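Local coordinates for protein VP1 (Polyomavirus HPyV7, PDB 4PCH) that probably serves as the major capsid protein of the virion, five copies of its jelly-roll domain forming a pentamer, and takes part in attachment to host cells, at residues B[140-143]-B[144-148]; B[189-193]-B[194-198]; B[218-222]-B[223-227]; B[236-239]-B[240-243]. All coordinates share one frame; numbering follows the deposited sequence. Where two conformers were deposited one is given.

Contact 1 (B[140-143]-B[144-148]); sequences LKVN and EALEG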
ATOM      1  N   LEU B 140       3.824  24.774  22.800  1.00 20.34           N
ATOM      2  CA  LEU B 140       5.010  24.044  22.337  1.00 19.63           C
ATOM      3  C   LEU B 140       6.183  25.000  22.398  1.00 20.90           C
ATOM      4  O   LEU B 140       6.150  26.058  21.779  1.00 19.19           O
ATOM      5  CB  LEU B 140       4.882  23.501  20.911  1.00 18.13           C
ATOM      6  CG  LEU B 140       6.083  22.656  20.428  1.00 16.92           C
ATOM      7  CD1 LEU B 140       6.180  21.307  21.165  1.00 17.98           C
ATOM      8  CD2 LEU B 140       6.058  22.417  18.930  1.00 18.89           C
ATOM      9  N   LYS B 141       7.182  24.613  23.193  1.00 21.27           N
ATOM     10  CA  LYS B 141       8.357  25.431  23.429  1.00 21.11           C
ATOM     11  C   LYS B 141       9.551  24.861  22.686  1.00 18.61           C
ATOM     12  O   LYS B 141       9.618  23.658  22.405  1.00 17.70           O
ATOM     13  CB  LYS B 141       8.640  25.507  24.923  1.00 26.43           C
ATOM     14  CG  LYS B 141       7.532  26.220  25.703  1.00 32.09           C
ATOM     15  CD  LYS B 141       7.489  25.736  27.144  1.00 41.53           C
ATOM     16  CE  LYS B 141       6.409  26.442  27.955  1.00 45.60           C
ATOM     17  NZ  LYS B 141       6.352  25.919  29.350  1.00 55.27           N
ATOM     18  N   VAL B 142      10.492  25.754  22.355  1.00 20.06           N
ATOM     19  CA  VAL B 142      11.660  25.401  21.547  1.00 18.86           C
ATOM     20  C   VAL B 142      12.904  26.021  22.163  1.00 19.63           C
ATOM     21  O   VAL B 142      12.974  27.234  22.342  1.00 20.38           O
ATOM     22  CB  VAL B 142      11.512  25.925  20.102  1.00 21.49           C
ATOM     23  CG1 VAL B 142      12.630  25.366  19.215  1.00 20.82           C
ATOM     24  CG2 VAL B 142      10.147  25.537  19.546  1.00 19.84           C
ATOM     25  N   ASN B 143      13.870  25.182  22.490  1.00 20.04           N
ATOM     26  CA  ASN B 143      15.133  25.660  23.026  1.00 21.42           C
ATOM     27  C   ASN B 143      15.814  26.664  22.081  1.00 20.12           C
ATOM     28  O   ASN B 143      15.803  26.489  20.862  1.00 18.92           O
ATOM     29  CB  ASN B 143      16.061  24.493  23.291  1.00 22.87           C
ATOM     30  CG  ASN B 143      17.315  24.929  24.002  1.00 26.83           C
ATOM     31  OD1 ASN B 143      18.241  25.400  23.367  1.00 29.00           O
ATOM     32  ND2 ASN B 143      17.334  24.806  25.318  1.00 29.90           N
ATOM     33  N   GLU B 144      16.389  27.706  22.668  1.00 23.95           N
ATOM     34  CA  GLU B 144      16.979  28.808  21.925  1.00 25.27           C
ATOM     35  C   GLU B 144      18.184  28.438  21.071  1.00 23.38           C
ATOM     36  O   GLU B 144      18.570  29.218  20.199  1.00 22.51           O
ATOM     37  CB  GLU B 144      17.365  29.945  22.881  1.00 31.26           C
ATOM     38  CG  GLU B 144      16.165  30.684  23.467  1.00 41.63           C
ATOM     39  CD  GLU B 144      15.255  31.261  22.388  1.00 49.04           C
ATOM     40  OE1 GLU B 144      14.306  30.555  21.968  1.00 65.01           O
ATOM     41  OE2 GLU B 144      15.508  32.402  21.935  1.00 54.65           O
ATOM     42  N   ALA B 145      18.775  27.270  21.310  1.00 22.94           N
ATOM     43  CA  ALA B 145      19.848  26.757  20.441  1.00 22.35           C
ATOM     44  C   ALA B 145      19.351  26.325  19.079  1.00 20.55           C
ATOM     45  O   ALA B 145      20.141  26.170  18.127  1.00 19.87           O
ATOM     46  CB  ALA B 145      20.589  25.622  21.134  1.00 22.88           C
ATOM     47  N   LEU B 146      18.034  26.138  18.969  1.00 18.80           N
ATOM     48  CA  LEU B 146      17.405  25.734  17.738  1.00 16.75           C
ATOM     49  C   LEU B 146      16.764  26.931  17.036  1.00 15.85           C
ATOM     50  O   LEU B 146      16.401  27.921  17.679  1.00 18.39           O
ATOM     51  CB  LEU B 146      16.321  24.675  18.045  1.00 16.22           C
ATOM     52  CG  LEU B 146      16.858  23.442  18.745  1.00 16.41           C
ATOM     53  CD1 LEU B 146      15.727  22.537  19.191  1.00 18.67           C
ATOM     54  CD2 LEU B 146      17.859  22.691  17.882  1.00 19.64           C
ATOM     55  N   GLU B 147      16.609  26.831  15.719  1.00 15.70           N
ATOM     56  CA  GLU B 147      15.960  27.897  14.932  1.00 17.58           C
ATOM     57  C   GLU B 147      14.455  27.936  15.233  1.00 16.26           C
ATOM     58  O   GLU B 147      13.686  27.011  14.845  1.00 17.63           O
ATOM     59  CB  GLU B 147      16.169  27.693  13.420  1.00 18.04           C
ATOM     60  CG  GLU B 147      17.537  28.157  12.903  1.00 20.17           C
ATOM     61  CD  GLU B 147      17.722  29.682  12.809  1.00 20.38           C
ATOM     62  OE1 GLU B 147      16.797  30.460  13.084  1.00 28.03           O
ATOM     63  OE2 GLU B 147      18.819  30.149  12.450  1.00 30.69           O
ATOM     64  N   GLY B 148      14.043  29.002  15.919  1.00 19.37           N
ATOM     65  CA  GLY B 148      12.650  29.160  16.330  1.00 21.19           C
ATOM     66  C   GLY B 148      11.811  29.551  15.113  1.00 18.52           C
ATOM     67  O   GLY B 148      12.198  30.467  14.384  1.00 19.82           O
TER
HETATM   68  O   HOH W   1      14.308  28.601  19.496  1.00 27.83           O
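N143 takes two N-H groups of the residues after it: its side-chain OD1 that of A145, its backbone O that of L146. With CG anti to the backbone N (chi1 -173°), the amide lies beside its own carbonyl group and OD1 faces the next turn of chain. A145 N donates to N143 OD1 at 2.8 Å, from 27° off the amide carbonyl plane. The backbone O of N143 accepts from L146 N at 2.9 Å, and this donor sits well above the carbonyl plane. A145 CB also presses on N143 OD1, at 3.2 Å. On the inner side V142 and L146 cross at about a right angle. V142 CG1 meets L146 CB at 3.9 Å, and L173 covers V142 further.

The outer side is looser. E144 points away and is exposed. A water sits 2.9 Å from N143 O and close to L146 O. Beyond the turn E147 forms a salt bridge with K162; at its start N143 bonds by its backbone to L53 of strand 52-53. The OD1 bond to A145 N makes an Asx turn, laid over the type I beta turn N143-L146, in the loop after strand 141-142, within the excursion between jelly-roll strands 117-124 and 184-191.

Contact 2 (B[189-193]-B[194-198]); sequences RVVGG and GVTPP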
ATOM      1  N   ARG B 189       7.659  12.722   2.985  1.00 11.32           N
ATOM      2  CA  ARG B 189       6.582  11.838   3.446  0.50 12.63           C
ATOM      3  C   ARG B 189       6.569  11.822   4.970  1.00 11.33           C
ATOM      4  O   ARG B 189       7.590  11.554   5.581  1.00 11.07           O
ATOM      5  CB  ARG B 189       6.796  10.417   2.921  0.50 12.93           C
ATOM      6  CG  ARG B 189       5.861   9.361   3.502  0.50 15.83           C
ATOM      7  CD  ARG B 189       5.885   8.079   2.681  0.50 18.44           C
ATOM      8  NE  ARG B 189       6.973   7.156   3.020  0.50 22.54           N
ATOM      9  CZ  ARG B 189       6.824   6.119   3.842  0.50 24.08           C
ATOM     10  NH1 ARG B 189       5.657   5.893   4.403  0.50 29.98           N
ATOM     11  NH2 ARG B 189       7.837   5.313   4.099  0.50 32.20           N
ATOM     12  N   VAL B 190       5.409  12.094   5.564  1.00 11.23           N
ATOM     13  CA  VAL B 190       5.242  12.100   7.027  1.00 12.70           C
ATOM     14  C   VAL B 190       4.303  10.934   7.366  1.00 11.41           C
ATOM     15  O   VAL B 190       3.291  10.749   6.697  1.00 13.06           O
ATOM     16  CB  VAL B 190       4.609  13.426   7.506  1.00 13.77           C
ATOM     17  CG1 VAL B 190       4.259  13.403   9.000  1.00 14.95           C
ATOM     18  CG2 VAL B 190       5.520  14.604   7.200  1.00 14.97           C
ATOM     19  N   VAL B 191       4.617  10.213   8.444  1.00 11.55           N
ATOM     20  CA  VAL B 191       3.733   9.192   8.970  1.00 11.56           C
ATOM     21  C   VAL B 191       3.478   9.556  10.411  1.00 10.95           C
ATOM     22  O   VAL B 191       4.416   9.887  11.131  1.00 10.39           O
ATOM     23  CB  VAL B 191       4.414   7.806   8.912  1.00 12.07           C
ATOM     24  CG1 VAL B 191       3.473   6.750   9.459  1.00 12.38           C
ATOM     25  CG2 VAL B 191       4.794   7.481   7.474  1.00 13.98           C
ATOM     26  N   GLY B 192       2.232   9.522  10.853  1.00 11.31           N
ATOM     27  CA  GLY B 192       1.941   9.842  12.269  1.00 11.07           C
ATOM     28  C   GLY B 192       1.824   8.634  13.159  1.00 13.16           C
ATOM     29  O   GLY B 192       2.302   7.562  12.845  1.00 13.30           O
ATOM     30  N   GLY B 193       1.188   8.821  14.300  1.00 13.46           N
ATOM     31  CA  GLY B 193       1.049   7.745  15.293  1.00 12.13           C
ATOM     32  C   GLY B 193       2.281   7.523  16.158  1.00 12.35           C
ATOM     33  O   GLY B 193       3.390   7.957  15.838  1.00 14.33           O
ATOM     34  N   GLY B 194       2.086   6.870  17.278  1.00 11.36           N
ATOM     35  CA  GLY B 194       3.185   6.602  18.173  1.00 12.59           C
ATOM     36  C   GLY B 194       3.730   5.188  18.145  1.00 13.02           C
ATOM     37  O   GLY B 194       4.824   4.958  18.666  1.00 14.40           O
ATOM     38  N   VAL B 195       3.002   4.266  17.521  1.00 13.07           N
ATOM     39  CA  VAL B 195       3.430   2.875  17.429  1.00 12.77           C
ATOM     40  C   VAL B 195       3.447   2.372  15.985  1.00 12.75           C
ATOM     41  O   VAL B 195       3.513   1.149  15.726  1.00 14.35           O
ATOM     42  CB  VAL B 195       2.607   1.945  18.349  1.00 16.19           C
ATOM     43  CG1 VAL B 195       2.737   2.398  19.801  1.00 19.71           C
ATOM     44  CG2 VAL B 195       1.155   1.868  17.910  1.00 17.41           C
ATOM     45  N   THR B 196       3.491   3.302  15.043  1.00 11.65           N
ATOM     46  CA  THR B 196       3.382   2.953  13.637  1.00 11.07           C
ATOM     47  C   THR B 196       4.677   2.290  13.150  1.00 11.75           C
ATOM     48  O   THR B 196       5.744   2.844  13.286  1.00 13.23           O
ATOM     49  CB  THR B 196       3.085   4.194  12.795  1.00 11.94           C
ATOM     50  OG1 THR B 196       2.067   4.984  13.440  1.00 13.56           O
ATOM     51  CG2 THR B 196       2.627   3.795  11.423  1.00 13.09           C
ATOM     52  N   PRO B 197       4.567   1.108  12.523  1.00 13.01           N
ATOM     53  CA  PRO B 197       5.797   0.508  12.001  1.00 12.93           C
ATOM     54  C   PRO B 197       6.326   1.268  10.779  1.00 13.49           C
ATOM     55  O   PRO B 197       5.554   1.667   9.931  1.00 16.56           O
ATOM     56  CB  PRO B 197       5.371  -0.916  11.621  1.00 14.05           C
ATOM     57  CG  PRO B 197       4.071  -1.149  12.313  1.00 18.15           C
ATOM     58  CD  PRO B 197       3.415   0.209  12.385  1.00 15.64           C
ATOM     59  N   PRO B 198       7.647   1.453  10.691  1.00 12.01           N
ATOM     60  CA  PRO B 198       8.264   2.017   9.484  1.00 10.98           C
ATOM     61  C   PRO B 198       8.532   0.994   8.395  1.00 11.90           C
ATOM     62  O   PRO B 198       8.789  -0.173   8.691  1.00 10.72           O
ATOM     63  CB  PRO B 198       9.593   2.545   9.995  1.00 11.13           C
ATOM     64  CG  PRO B 198       9.949   1.639  11.152  1.00 12.70           C
ATOM     65  CD  PRO B 198       8.640   1.148  11.740  1.00 12.35           C
TER
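V191 and G192 meet T196 where the chain leaves strand 184-191 of the jelly-roll sandwich and doubles back through a glycine-rich loop. Along the first segment, R189 comes first. It is still in the strand, bonded by its backbone to Y119 of strand 117-124, and its side chain lies on the same residue. V190 is buried and packs on F94 of a neighbouring subunit. R189, V190 and V191 also pair antiparallel with a strand of that subunit, so the sheet continues across the pentamer interface.

V191 is the last strand residue and the first to touch the returning chain. Its CG1 stands anti to the backbone N (chi1 -180°) and meets T196 CG2 at 3.6 Å. G192 follows, and it offers its carbonyl oxygen to the same threonine. G193 comes next with a positive phi of 80°. Its CA lies 3.5 Å from T196 OG1, so the hydroxyl fits close against a backbone that carries no side chain. The O of G193 turns elsewhere and accepts from the hydroxyl of T116.

On the returning side V195 points away from residues 189-193. T196 is held by its backbone to G115, and it packs on P197 of a neighbouring subunit. Its first torsion (-44°) puts the methyl on the V191 side and the hydroxyl beside its own backbone N. From there T196 OG1 donates to G192 O at 2.7 Å, in the carbonyl plane and on a lone pair.

Contact 3 (B[218-222]-B[223-227]); sequences ILCTF and GSVYL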
ATOM      1  N   ILE B 218      17.936  21.607 -12.433  1.00 14.40           N
ATOM      2  CA  ILE B 218      18.366  22.570 -11.446  1.00 14.33           C
ATOM      3  C   ILE B 218      19.591  23.301 -12.006  1.00 14.74           C
ATOM      4  O   ILE B 218      20.544  22.671 -12.435  1.00 16.95           O
ATOM      5  CB  ILE B 218      18.782  21.879 -10.145  1.00 14.72           C
ATOM      6  CG1 ILE B 218      17.611  21.123  -9.501  1.00 15.89           C
ATOM      7  CG2 ILE B 218      19.381  22.891  -9.176  1.00 18.34           C
ATOM      8  CD1 ILE B 218      16.365  21.950  -9.312  1.00 18.01           C
ATOM      9  N   LEU B 219      19.552  24.618 -12.003  1.00 14.30           N
ATOM     10  CA  LEU B 219      20.659  25.415 -12.549  1.00 14.49           C
ATOM     11  C   LEU B 219      21.551  25.830 -11.402  1.00 14.77           C
ATOM     12  O   LEU B 219      21.162  26.640 -10.547  1.00 13.92           O
ATOM     13  CB  LEU B 219      20.122  26.608 -13.314  1.00 15.59           C
ATOM     14  CG  LEU B 219      19.180  26.285 -14.475  1.00 19.25           C
ATOM     15  CD1 LEU B 219      18.571  27.575 -14.994  1.00 21.20           C
ATOM     16  CD2 LEU B 219      19.889  25.518 -15.581  1.00 20.17           C
ATOM     17  N   CYS B 220      22.751  25.254 -11.373  1.00 14.03           N
ATOM     18  CA  CYS B 220      23.638  25.419 -10.239  1.00 13.32           C
ATOM     19  C   CYS B 220      24.527  26.629 -10.502  1.00 14.35           C
ATOM     20  O   CYS B 220      25.749  26.508 -10.655  1.00 14.97           O
ATOM     21  CB  CYS B 220      24.465  24.158 -10.049  1.00 15.58           C
ATOM     22  SG  CYS B 220      23.481  22.703  -9.581  1.00 16.66           S
ATOM     23  N   THR B 221      23.916  27.807 -10.509  1.00 13.44           N
ATOM     24  CA  THR B 221      24.565  28.993 -11.046  1.00 14.96           C
ATOM     25  C   THR B 221      25.662  29.531 -10.151  1.00 15.32           C
ATOM     26  O   THR B 221      26.484  30.323 -10.607  1.00 14.28           O
ATOM     27  CB  THR B 221      23.559  30.124 -11.298  1.00 16.13           C
ATOM     28  OG1 THR B 221      22.970  30.525 -10.073  1.00 17.83           O
ATOM     29  CG2 THR B 221      22.434  29.665 -12.244  1.00 17.11           C
ATOM     30  N   PHE B 222      25.632  29.142  -8.871  1.00 15.37           N
ATOM     31  CA  PHE B 222      26.655  29.597  -7.925  1.00 17.35           C
ATOM     32  C   PHE B 222      27.863  28.673  -7.897  1.00 19.48           C
ATOM     33  O   PHE B 222      28.763  28.901  -7.093  1.00 23.48           O
ATOM     34  CB  PHE B 222      26.098  29.712  -6.493  1.00 16.27           C
ATOM     35  CG  PHE B 222      24.893  30.605  -6.355  1.00 16.16           C
ATOM     36  CD1 PHE B 222      24.684  31.683  -7.182  1.00 16.30           C
ATOM     37  CD2 PHE B 222      23.988  30.378  -5.324  1.00 16.18           C
ATOM     38  CE1 PHE B 222      23.582  32.507  -7.018  1.00 17.61           C
ATOM     39  CE2 PHE B 222      22.899  31.201  -5.148  1.00 17.03           C
ATOM     40  CZ  PHE B 222      22.691  32.255  -5.990  1.00 17.70           C
ATOM     41  N   GLY B 223      27.845  27.599  -8.698  1.00 16.20           N
ATOM     42  CA  GLY B 223      28.973  26.659  -8.782  1.00 18.71           C
ATOM     43  C   GLY B 223      28.965  25.508  -7.793  1.00 16.23           C
ATOM     44  O   GLY B 223      29.953  24.772  -7.656  1.00 18.26           O
ATOM     45  N   SER B 224      27.844  25.340  -7.098  1.00 14.32           N
ATOM     46  CA  SER B 224      27.663  24.263  -6.153  1.00 14.40           C
ATOM     47  C   SER B 224      26.249  23.735  -6.271  1.00 15.98           C
ATOM     48  O   SER B 224      25.369  24.439  -6.738  1.00 15.07           O
ATOM     49  CB  SER B 224      27.820  24.749  -4.704  1.00 17.92           C
ATOM     50  OG  SER B 224      29.084  25.278  -4.433  1.00 22.52           O
ATOM     51  N   VAL B 225      26.056  22.514  -5.781  1.00 15.56           N
ATOM     52  CA  VAL B 225      24.722  21.921  -5.651  1.00 15.05           C
ATOM     53  C   VAL B 225      24.425  21.781  -4.155  1.00 15.24           C
ATOM     54  O   VAL B 225      25.308  21.444  -3.362  1.00 14.35           O
ATOM     55  CB  VAL B 225      24.591  20.607  -6.433  1.00 17.28           C
ATOM     56  CG1 VAL B 225      25.544  19.543  -5.955  1.00 16.33           C
ATOM     57  CG2 VAL B 225      23.159  20.081  -6.384  1.00 17.06           C
ATOM     58  N   TYR B 226      23.174  22.049  -3.791  1.00 13.87           N
ATOM     59  CA  TYR B 226      22.742  22.138  -2.405  1.00 12.73           C
ATOM     60  C   TYR B 226      21.828  20.949  -2.172  1.00 12.53           C
ATOM     61  O   TYR B 226      20.856  20.772  -2.924  1.00 13.09           O
ATOM     62  CB  TYR B 226      21.968  23.441  -2.155  1.00 16.01           C
ATOM     63  CG  TYR B 226      22.861  24.675  -2.235  1.00 14.47           C
ATOM     64  CD1 TYR B 226      23.399  25.067  -3.438  1.00 17.18           C
ATOM     65  CD2 TYR B 226      23.175  25.414  -1.103  1.00 16.91           C
ATOM     66  CE1 TYR B 226      24.239  26.165  -3.523  1.00 19.54           C
ATOM     67  CE2 TYR B 226      24.000  26.514  -1.172  1.00 20.83           C
ATOM     68  CZ  TYR B 226      24.539  26.882  -2.395  1.00 19.84           C
ATOM     69  OH  TYR B 226      25.368  27.963  -2.515  1.00 23.48           O
ATOM     70  N   LEU B 227      22.208  20.120  -1.204  1.00 12.59           N
ATOM     71  CA  LEU B 227      21.446  18.923  -0.805  1.00 11.18           C
ATOM     72  C   LEU B 227      20.912  19.112   0.583  1.00 12.37           C
ATOM     73  O   LEU B 227      21.616  19.617   1.451  1.00 11.72           O
ATOM     74  CB  LEU B 227      22.357  17.700  -0.837  1.00 12.92           C
ATOM     75  CG  LEU B 227      22.977  17.409  -2.212  1.00 13.72           C
ATOM     76  CD1 LEU B 227      23.947  16.255  -2.097  1.00 14.19           C
ATOM     77  CD2 LEU B 227      21.913  17.173  -3.282  1.00 14.05           C
TER
HETATM   78  O   HOH W   2      24.359  26.863  -7.433  1.00 13.87           O
HETATM   79  O   HOH W   3      29.864  27.949  -4.732  1.00 24.77           O
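C220 and V225 meet on the buried side of the bend at C220-G223, F222 and Y226 on its exposed side. The sulfur does the inner touching: C220 SG lies 3.9 Å from V225 CB. It stands anti to the carbonyl carbon of C220 (chi1 -66°), which carries it toward V225. C220 CB sits 3.4 Å from S224 O. The F222 and Y226 side chains cross at about a right angle. The hydroxyl of Y226 comes to the edge of the F222 ring, near its plane, with OH 4.0 Å from CD2.

The backbone sets these pairs. G223 N donates to C220 O at 3.1 Å, closing a type I beta turn from C220 to G223. C220 is also the centre of an inverse gamma turn, with a weak bond from T221 N to L219 O. G223 has a positive phi (89°), which turns the chain into the next strand.

This is the tight connection between strands 208-219 and 224-236. It is not a simple hairpin: I218 and C220 pair with A85 and W83, whereas V225 pairs with I66. The chain thus passes from one sheet of the jelly-roll sandwich to the other.

Of two bridging waters, one accepts from F222 N and donates to S224 O at 2.7 Å. The other donates to F222 O and, at 2.8 Å, to S224 OG. The S224 hydroxyl also bonds to N67, and V225 is backed by C123.

Contact 4 (B[236-239]-B[240-243]); sequences TGLP and GLPT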
ATOM      1  N   THR B 236      12.837   4.678  19.507  1.00 10.51           N
ATOM      2  CA  THR B 236      13.485   3.477  20.006  1.00 10.20           C
ATOM      3  C   THR B 236      13.731   3.552  21.494  1.00 11.11           C
ATOM      4  O   THR B 236      13.848   4.640  22.060  1.00 13.27           O
ATOM      5  CB  THR B 236      14.839   3.224  19.266  1.00 11.33           C
ATOM      6  OG1 THR B 236      15.377   1.950  19.671  1.00 11.57           O
ATOM      7  CG2 THR B 236      15.853   4.312  19.518  1.00 14.44           C
ATOM      8  N   GLY B 237      13.745   2.370  22.123  1.00 11.17           N
ATOM      9  CA  GLY B 237      14.327   2.191  23.443  1.00 12.84           C
ATOM     10  C   GLY B 237      15.818   1.889  23.337  1.00 12.49           C
ATOM     11  O   GLY B 237      16.397   1.772  22.227  1.00 12.62           O
ATOM     12  N   LEU B 238      16.439   1.737  24.488  1.00 13.68           N
ATOM     13  CA  LEU B 238      17.862   1.384  24.552  1.00 14.80           C
ATOM     14  C   LEU B 238      18.068  -0.127  24.439  1.00 14.41           C
ATOM     15  O   LEU B 238      17.181  -0.907  24.770  1.00 15.02           O
ATOM     16  CB  LEU B 238      18.473   1.852  25.864  1.00 15.88           C
ATOM     17  CG  LEU B 238      18.231   3.312  26.203  1.00 18.46           C
ATOM     18  CD1 LEU B 238      18.906   3.668  27.535  1.00 21.72           C
ATOM     19  CD2 LEU B 238      18.634   4.263  25.109  1.00 19.39           C
ATOM     20  N   PRO B 239      19.274  -0.560  24.025  1.00 12.71           N
ATOM     21  CA  PRO B 239      19.514  -2.010  23.907  1.00 15.89           C
ATOM     22  C   PRO B 239      19.338  -2.833  25.157  1.00 14.54           C
ATOM     23  O   PRO B 239      19.846  -2.487  26.216  1.00 15.48           O
ATOM     24  CB  PRO B 239      20.968  -2.082  23.397  1.00 14.75           C
ATOM     25  CG  PRO B 239      21.146  -0.800  22.667  1.00 13.83           C
ATOM     26  CD  PRO B 239      20.371   0.222  23.445  1.00 13.28           C
ATOM     27  N   GLY B 240      18.619  -3.966  25.031  1.00 15.09           N
ATOM     28  CA  GLY B 240      18.576  -4.953  26.096  1.00 16.19           C
ATOM     29  C   GLY B 240      17.753  -4.546  27.313  1.00 16.62           C
ATOM     30  O   GLY B 240      17.916  -5.094  28.400  1.00 20.82           O
ATOM     31  N   LEU B 241      16.923  -3.523  27.136  1.00 15.14           N
ATOM     32  CA  LEU B 241      16.163  -2.933  28.254  1.00 16.67           C
ATOM     33  C   LEU B 241      14.679  -2.829  27.914  1.00 13.62           C
ATOM     34  O   LEU B 241      14.312  -2.773  26.735  1.00 14.48           O
ATOM     35  CB  LEU B 241      16.706  -1.538  28.578  1.00 15.30           C
ATOM     36  CG  LEU B 241      18.077  -1.527  29.279  1.00 17.52           C
ATOM     37  CD1 LEU B 241      18.656  -0.117  29.284  1.00 18.66           C
ATOM     38  CD2 LEU B 241      17.975  -2.109  30.680  1.00 21.78           C
ATOM     39  N   PRO B 242      13.832  -2.749  28.940  1.00 14.61           N
ATOM     40  CA  PRO B 242      12.404  -2.686  28.654  1.00 14.07           C
ATOM     41  C   PRO B 242      12.013  -1.336  28.102  1.00 13.67           C
ATOM     42  O   PRO B 242      12.586  -0.294  28.454  1.00 14.29           O
ATOM     43  CB  PRO B 242      11.738  -2.960  30.003  1.00 15.07           C
ATOM     44  CG  PRO B 242      12.754  -2.572  31.008  1.00 16.76           C
ATOM     45  CD  PRO B 242      14.109  -2.792  30.387  1.00 15.49           C
ATOM     46  N   THR B 243      11.044  -1.366  27.206  1.00 13.11           N
ATOM     47  CA  THR B 243      10.514  -0.157  26.606  1.00 12.17           C
ATOM     48  C   THR B 243       9.030  -0.324  26.297  1.00 13.30           C
ATOM     49  O   THR B 243       8.441  -1.362  26.576  1.00 14.08           O
ATOM     50  CB  THR B 243      11.361   0.313  25.403  1.00 12.89           C
ATOM     51  OG1 THR B 243      10.994   1.637  25.007  1.00 12.36           O
ATOM     52  CG2 THR B 243      11.259  -0.632  24.228  1.00 11.86           C
TER
HETATM   53  O   HOH W   4      14.612  -0.370  25.689  1.00 15.66           O
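L241 lies beside L238 across a tight bend, the two side chains pointing the same way. L241 CB starts above the turn, 3.9 Å from L238 O. CG of L241 moves over the next peptide and sits 3.7 Å from P239 O. L241 CD1 then reaches L238, 4.0 Å from its CB and slightly farther from its CD1. CG of L241 is anti to the carbonyl carbon (chi1 -73°), which sends the branch up alongside L238. The pair sits at the surface, and L241 is exposed.

Below the leucines the polar atoms are joined through water. L238 O and L241 N are 3.5 Å apart and form no direct hydrogen bond. Instead a water lies 2.8 Å from L238 O and near L241 O as well.

At the base T243 closes on G237, its OG1 3.7 Å from G237 CA. That hydroxyl has its polar partner in R252. T236 OG1 donates to G237 O at 2.8 Å, in the carbonyl plane, and also bonds to S101. L238 and P239 pack on R139 and D136 of another subunit. The sequence L-P-G-L, with P239 and G240 (phi 73°) at its corners, is a type II beta turn by its backbone angles, open at the usual i to i+3 bond. It belongs to the loop between strands 224-236 and 253-271, the HI loop, which in related VP1 proteins borders the sialic acid site.

All four contacts are local and follow one another along the chain; none nests in or crosses another. Contact 1 closes a turn just after strand 141-142, in the excursion between strands 117-124 and 184-191. Contact 2 bends the chain where strand 184-191 ends and leads toward strand 199-203, beside neighbouring subunits. Contact 3 links strands 208-219 and 224-236. Contact 4 follows at the far end of strand 224-236, in the loop before strand 253-271. Contacts 3 and 4 therefore lie on opposite sides of the chain's centre, their own centres about 42 Å apart. Contacts 2 and 4 share a side, with nearest atoms about 8 Å apart, and both touch the same neighbouring subunit.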